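Local coordinates for protein chorismate synthase (Aquifex aeolicus, PDB 1Q1L) that catalyses the last step of the shikimate pathway, the anti-1,4-elimination of phosphate from 5-enolpyruvylshikimate-3-phosphate to give chorismate, probably with reduced FMN as cofactor, at residues 38-43 and 149-154; 43-48 and 59-64. One frame throughout, in Å; residues are numbered along the deposited sequence.

In the fold
Helix 37-48 is common to both contacts. In contact 1 its first half packs on helix 142-157; in contact 2 its C-terminal half meets the loop 59-64 that leads into strand 64-68, one of the two outermost strands within this chain of a four-stranded antiparallel sheet. The centres lie about 11 Å apart, on the same side of the chain's centre, and contact 2 is nested within the loop that contact 1 closes. Glu-43 belongs to both, and Asn-41 OD1 is 2.7 Å from Ala-64 N, a probable hydrogen bond. The helix thus lies between helix 142-157 and the sheet, touching strand 80-85 and the loop before strand 64-68, with Arg-47, predicted to bind NADP(+), near its end.

Contact 1: 38-43 and 149-154; sequences EEINHE and GAVCKK
Glu-43 OE1 is gripped by several groups: Lys-153 NZ reaches it in a salt bridge of 3.0 Å, water 1 donates to it, and Arg-46 of the same helix binds it as well. The lysine ammonium stands above the carboxylate plane, 58° out of it, and also donates to water 1 at 2.9 Å from NZ, so lysine, water and carboxylate close a small ring. Lys-153, extended beyond CG, arrives from the direction opposite to Glu-43, whose own chain turns about CB-CG (chi2 -58°); Lys-153 NZ also has a salt bridge to Glu-364.

One turn earlier on helix 37-48, Glu-39 OE1 takes Lys-154 NZ on its syn lone pair in a second salt bridge; the modelled 2.5 Å between NZ and OE1 is so short that the exact length is doubtful. The lysine bends at chi2 and chi4 to get there, and Pro-34 O shares its ammonium.

Between the two salt bridges the helices meet through small groups. Ala-150 CB sits 3.6 Å from Glu-43 CG, while Ile-40 CD1 lies alongside Val-151 CG2 at 4.0 Å; Leu-82 and Ile-80 of strand 80-85 touch Ile-40 and Val-151 respectively. Where helix 37-48 crosses helix 142-157 the axes pass 8.9 Å apart at 120°, and the small methyl of Ala-150 is consistent with that close approach. The apolar patch is thus bordered by acids and lysines that probably neutralise one another.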
# COMPACT_ATOMS: atom_id res chain seq x y z
N GLU A 38 12.78 3.23 -28.61
CA GLU A 38 14.16 3.70 -28.74
C GLU A 38 14.64 4.42 -27.49
O GLU A 38 15.77 4.24 -27.06
CB GLU A 38 14.29 4.63 -29.96
CG GLU A 38 15.62 5.39 -30.04
CD GLU A 38 16.84 4.52 -29.73
OE1 GLU A 38 16.92 3.38 -30.24
OE2 GLU A 38 17.73 4.97 -28.98
N GLU A 39 13.77 5.24 -26.90
CA GLU A 39 14.12 5.95 -25.67
C GLU A 39 14.42 4.94 -24.57
O GLU A 39 15.35 5.12 -23.78
CB GLU A 39 12.97 6.86 -25.24
CG GLU A 39 12.79 8.09 -26.10
CD GLU A 39 11.47 8.79 -25.86
OE1 GLU A 39 11.45 10.04 -25.86
OE2 GLU A 39 10.44 8.09 -25.68
N ILE A 40 13.63 3.88 -24.53
CA ILE A 40 13.82 2.85 -23.52
C ILE A 40 15.09 2.06 -23.84
O ILE A 40 15.93 1.84 -22.96
CB ILE A 40 12.62 1.89 -23.47
CG1 ILE A 40 11.36 2.68 -23.06
CG2 ILE A 40 12.89 0.76 -22.48
CD1 ILE A 40 10.10 1.84 -22.94
N ASN A 41 15.23 1.66 -25.10
CA ASN A 41 16.40 0.91 -25.52
C ASN A 41 17.69 1.69 -25.26
O ASN A 41 18.71 1.11 -24.88
CB ASN A 41 16.30 0.56 -27.01
CG ASN A 41 15.11 -0.34 -27.31
OD1 ASN A 41 14.68 -1.13 -26.47
ND2 ASN A 41 14.58 -0.23 -28.53
N HIS A 42 17.65 3.00 -25.45
CA HIS A 42 18.85 3.80 -25.21
C HIS A 42 19.37 3.59 -23.79
O HIS A 42 20.57 3.45 -23.58
CB HIS A 42 18.58 5.28 -25.42
CG HIS A 42 19.81 6.13 -25.30
ND1 HIS A 42 19.78 7.42 -24.82
CD2 HIS A 42 21.10 5.86 -25.58
CE1 HIS A 42 21.01 7.91 -24.81
NE2 HIS A 42 21.83 6.99 -25.27
N GLU A 43 18.46 3.57 -22.81
CA GLU A 43 18.88 3.37 -21.43
C GLU A 43 19.37 1.94 -21.21
O GLU A 43 20.34 1.71 -20.49
CB GLU A 43 17.72 3.68 -20.46
CG GLU A 43 17.31 5.14 -20.42
CD GLU A 43 18.44 6.07 -20.03
OE1 GLU A 43 19.25 5.69 -19.15
OE2 GLU A 43 18.52 7.19 -20.58
N GLY A 149 12.49 2.91 -15.39
CA GLY A 149 13.10 4.21 -15.14
C GLY A 149 13.20 5.06 -16.39
O GLY A 149 13.09 6.29 -16.32
N ALA A 150 13.42 4.43 -17.54
CA ALA A 150 13.52 5.17 -18.80
C ALA A 150 12.22 5.91 -19.06
O ALA A 150 12.22 7.03 -19.56
CB ALA A 150 13.83 4.21 -19.96
N VAL A 151 11.10 5.27 -18.72
CA VAL A 151 9.80 5.90 -18.93
C VAL A 151 9.66 7.09 -17.98
O VAL A 151 9.20 8.17 -18.37
CB VAL A 151 8.64 4.89 -18.68
CG1 VAL A 151 7.29 5.56 -18.90
CG2 VAL A 151 8.79 3.70 -19.61
N CYS A 152 10.06 6.90 -16.74
CA CYS A 152 9.97 7.96 -15.75
C CYS A 152 10.86 9.14 -16.12
O CYS A 152 10.49 10.29 -15.89
CB CYS A 152 10.33 7.41 -14.37
SG CYS A 152 9.17 6.14 -13.83
N LYS A 153 12.02 8.86 -16.70
CA LYS A 153 12.91 9.94 -17.13
C LYS A 153 12.23 10.75 -18.22
O LYS A 153 12.28 11.98 -18.20
CB LYS A 153 14.22 9.39 -17.68
CG LYS A 153 15.21 8.88 -16.65
CD LYS A 153 16.55 8.59 -17.33
CE LYS A 153 17.59 8.09 -16.34
NZ LYS A 153 18.88 7.80 -17.02
N LYS A 154 11.62 10.08 -19.18
CA LYS A 154 10.94 10.79 -20.26
C LYS A 154 9.88 11.70 -19.65
O LYS A 154 9.75 12.87 -20.02
CB LYS A 154 10.28 9.81 -21.24
CG LYS A 154 9.64 10.49 -22.44
CD LYS A 154 10.66 11.38 -23.17
CE LYS A 154 10.00 12.24 -24.25
NZ LYS A 154 9.39 11.41 -25.32
O HOH W 1 19.14 4.96 -16.61

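Contact 2: 43-48 and 59-64; sequences ELRRRQ and IEKDTA
The Gln-48 amide and the Asp-62 carboxylate lie against each other with their planes 36° apart, without a hydrogen bond between them, and the Arg-47 guanidinium carries water 2 at its edge in plane and Asp-62 OD2 at its edge near the plane. The contact joins the C-terminal end of helix 37-48 to the irregular segment that leads into strand 64-68, a helix-to-sheet connection of the chorismate synthase fold; backbone bonds from Gln-48, water 2 and a long salt bridge do the fastening.

Gln-48 makes both direct hydrogen bonds across the contact, pairing with the backbone on both sides of Lys-61. Its OE1 accepts from Asp-62 N at 2.7 Å with a nearly straight N-H (168°), although the donor stands above the amide carbonyl plane. Its NE2 gives a hydrogen to Glu-60 O at 2.9 Å, meeting that oxygen in the carbonyl plane, on a lone pair. The chain runs extended beyond CG (chi2 -171°), carrying the amide out to the loop. With an alanine at this position, Asp-62 N and Glu-60 O would probably lose these partners, and the loop would be held less firmly here.

Arg-47, predicted to bind NADP(+), makes the long salt bridge from NH2 to Asp-62 OD2, 3.8 Å; the same oxygen is bound by Arg-140, so the carboxylate faces two arginines. Nearer the sheet, Leu-44 CD1 rests on Ala-64 CB at 3.8 Å, with Ile-84 of strand 80-85 touching both residues. Water 2 accepts from Arg-47 NE and donates to both Leu-44 O and Asp-62 OD2, the latter 2.8 Å from the water oxygen.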
# COMPACT_ATOMS: atom_id res chain seq x y z
N GLU A 43 18.46 3.57 -22.81
CA GLU A 43 18.88 3.37 -21.43
C GLU A 43 19.37 1.94 -21.21
O GLU A 43 20.34 1.71 -20.49
CB GLU A 43 17.72 3.68 -20.46
CG GLU A 43 17.31 5.14 -20.42
CD GLU A 43 18.44 6.07 -20.03
OE1 GLU A 43 19.25 5.69 -19.15
OE2 GLU A 43 18.52 7.19 -20.58
N LEU A 44 18.71 0.98 -21.84
CA LEU A 44 19.12 -0.41 -21.70
C LEU A 44 20.54 -0.59 -22.24
O LEU A 44 21.33 -1.37 -21.71
CB LEU A 44 18.15 -1.34 -22.44
CG LEU A 44 16.74 -1.40 -21.84
CD1 LEU A 44 15.85 -2.32 -22.67
CD2 LEU A 44 16.83 -1.89 -20.39
N ARG A 45 20.87 0.16 -23.29
CA ARG A 45 22.20 0.08 -23.90
C ARG A 45 23.28 0.65 -22.98
O ARG A 45 24.39 0.13 -22.92
CB ARG A 45 22.22 0.80 -25.25
CG ARG A 45 21.47 0.06 -26.35
CD ARG A 45 21.89 0.54 -27.74
NE ARG A 45 21.56 1.94 -27.98
CZ ARG A 45 20.35 2.38 -28.31
NH1 ARG A 45 19.34 1.52 -28.46
NH2 ARG A 45 20.14 3.67 -28.49
N ARG A 46 22.96 1.73 -22.26
CA ARG A 46 23.92 2.33 -21.35
C ARG A 46 24.25 1.37 -20.21
O ARG A 46 25.41 1.28 -19.80
CB ARG A 46 23.37 3.64 -20.79
CG ARG A 46 23.16 4.74 -21.82
CD ARG A 46 22.58 5.99 -21.18
NE ARG A 46 23.47 6.56 -20.18
CZ ARG A 46 23.09 6.93 -18.96
NH1 ARG A 46 21.82 6.79 -18.59
NH2 ARG A 46 23.97 7.45 -18.11
N ARG A 47 23.25 0.65 -19.71
CA ARG A 47 23.48 -0.29 -18.63
C ARG A 47 24.36 -1.45 -19.11
O ARG A 47 25.27 -1.89 -18.39
CB ARG A 47 22.16 -0.87 -18.10
CG ARG A 47 22.33 -1.68 -16.81
CD ARG A 47 21.09 -2.50 -16.48
NE ARG A 47 20.95 -3.63 -17.39
CZ ARG A 47 21.36 -4.87 -17.12
NH1 ARG A 47 21.93 -5.16 -15.96
NH2 ARG A 47 21.22 -5.81 -18.04
N GLN A 48 24.09 -1.95 -20.31
CA GLN A 48 24.87 -3.05 -20.86
C GLN A 48 26.35 -2.72 -20.96
O GLN A 48 27.20 -3.53 -20.60
CB GLN A 48 24.35 -3.45 -22.24
CG GLN A 48 23.03 -4.18 -22.23
CD GLN A 48 22.66 -4.73 -23.59
OE1 GLN A 48 22.49 -3.97 -24.56
NE2 GLN A 48 22.55 -6.04 -23.69
N ILE A 59 22.21 -11.23 -32.07
CA ILE A 59 21.94 -10.00 -31.34
C ILE A 59 22.51 -10.08 -29.93
O ILE A 59 22.55 -11.16 -29.32
CB ILE A 59 20.42 -9.72 -31.25
CG1 ILE A 59 19.82 -9.63 -32.65
CG2 ILE A 59 20.17 -8.43 -30.48
CD1 ILE A 59 18.32 -9.39 -32.67
N GLU A 60 22.95 -8.94 -29.41
CA GLU A 60 23.52 -8.87 -28.07
C GLU A 60 22.92 -7.70 -27.29
O GLU A 60 22.80 -7.75 -26.07
CB GLU A 60 25.04 -8.71 -28.15
CG GLU A 60 25.74 -8.69 -26.80
CD GLU A 60 27.23 -8.44 -26.91
OE1 GLU A 60 27.61 -7.34 -27.38
OE2 GLU A 60 28.02 -9.33 -26.54
N LYS A 61 22.55 -6.65 -28.01
CA LYS A 61 21.98 -5.46 -27.39
C LYS A 61 20.58 -5.68 -26.81
O LYS A 61 19.70 -6.24 -27.47
CB LYS A 61 21.93 -4.31 -28.40
CG LYS A 61 23.30 -3.94 -28.95
CD LYS A 61 23.26 -2.62 -29.72
CE LYS A 61 24.64 -2.29 -30.28
NZ LYS A 61 25.70 -2.33 -29.24
N ASP A 62 20.39 -5.25 -25.57
CA ASP A 62 19.10 -5.38 -24.90
C ASP A 62 18.10 -4.46 -25.55
O ASP A 62 18.40 -3.30 -25.84
CB ASP A 62 19.21 -5.03 -23.41
CG ASP A 62 19.60 -6.21 -22.56
OD1 ASP A 62 18.96 -7.28 -22.69
OD2 ASP A 62 20.54 -6.07 -21.74
N THR A 63 16.90 -4.98 -25.78
CA THR A 63 15.84 -4.19 -26.38
C THR A 63 14.53 -4.51 -25.68
O THR A 63 14.29 -5.64 -25.26
CB THR A 63 15.69 -4.50 -27.88
OG1 THR A 63 15.65 -5.91 -28.08
CG2 THR A 63 16.85 -3.90 -28.67
N ALA A 64 13.69 -3.49 -25.55
CA ALA A 64 12.41 -3.67 -24.90
C ALA A 64 11.30 -3.52 -25.93
O ALA A 64 11.38 -2.70 -26.83
CB ALA A 64 12.23 -2.64 -23.80
O HOH W 2 20.57 -3.72 -20.16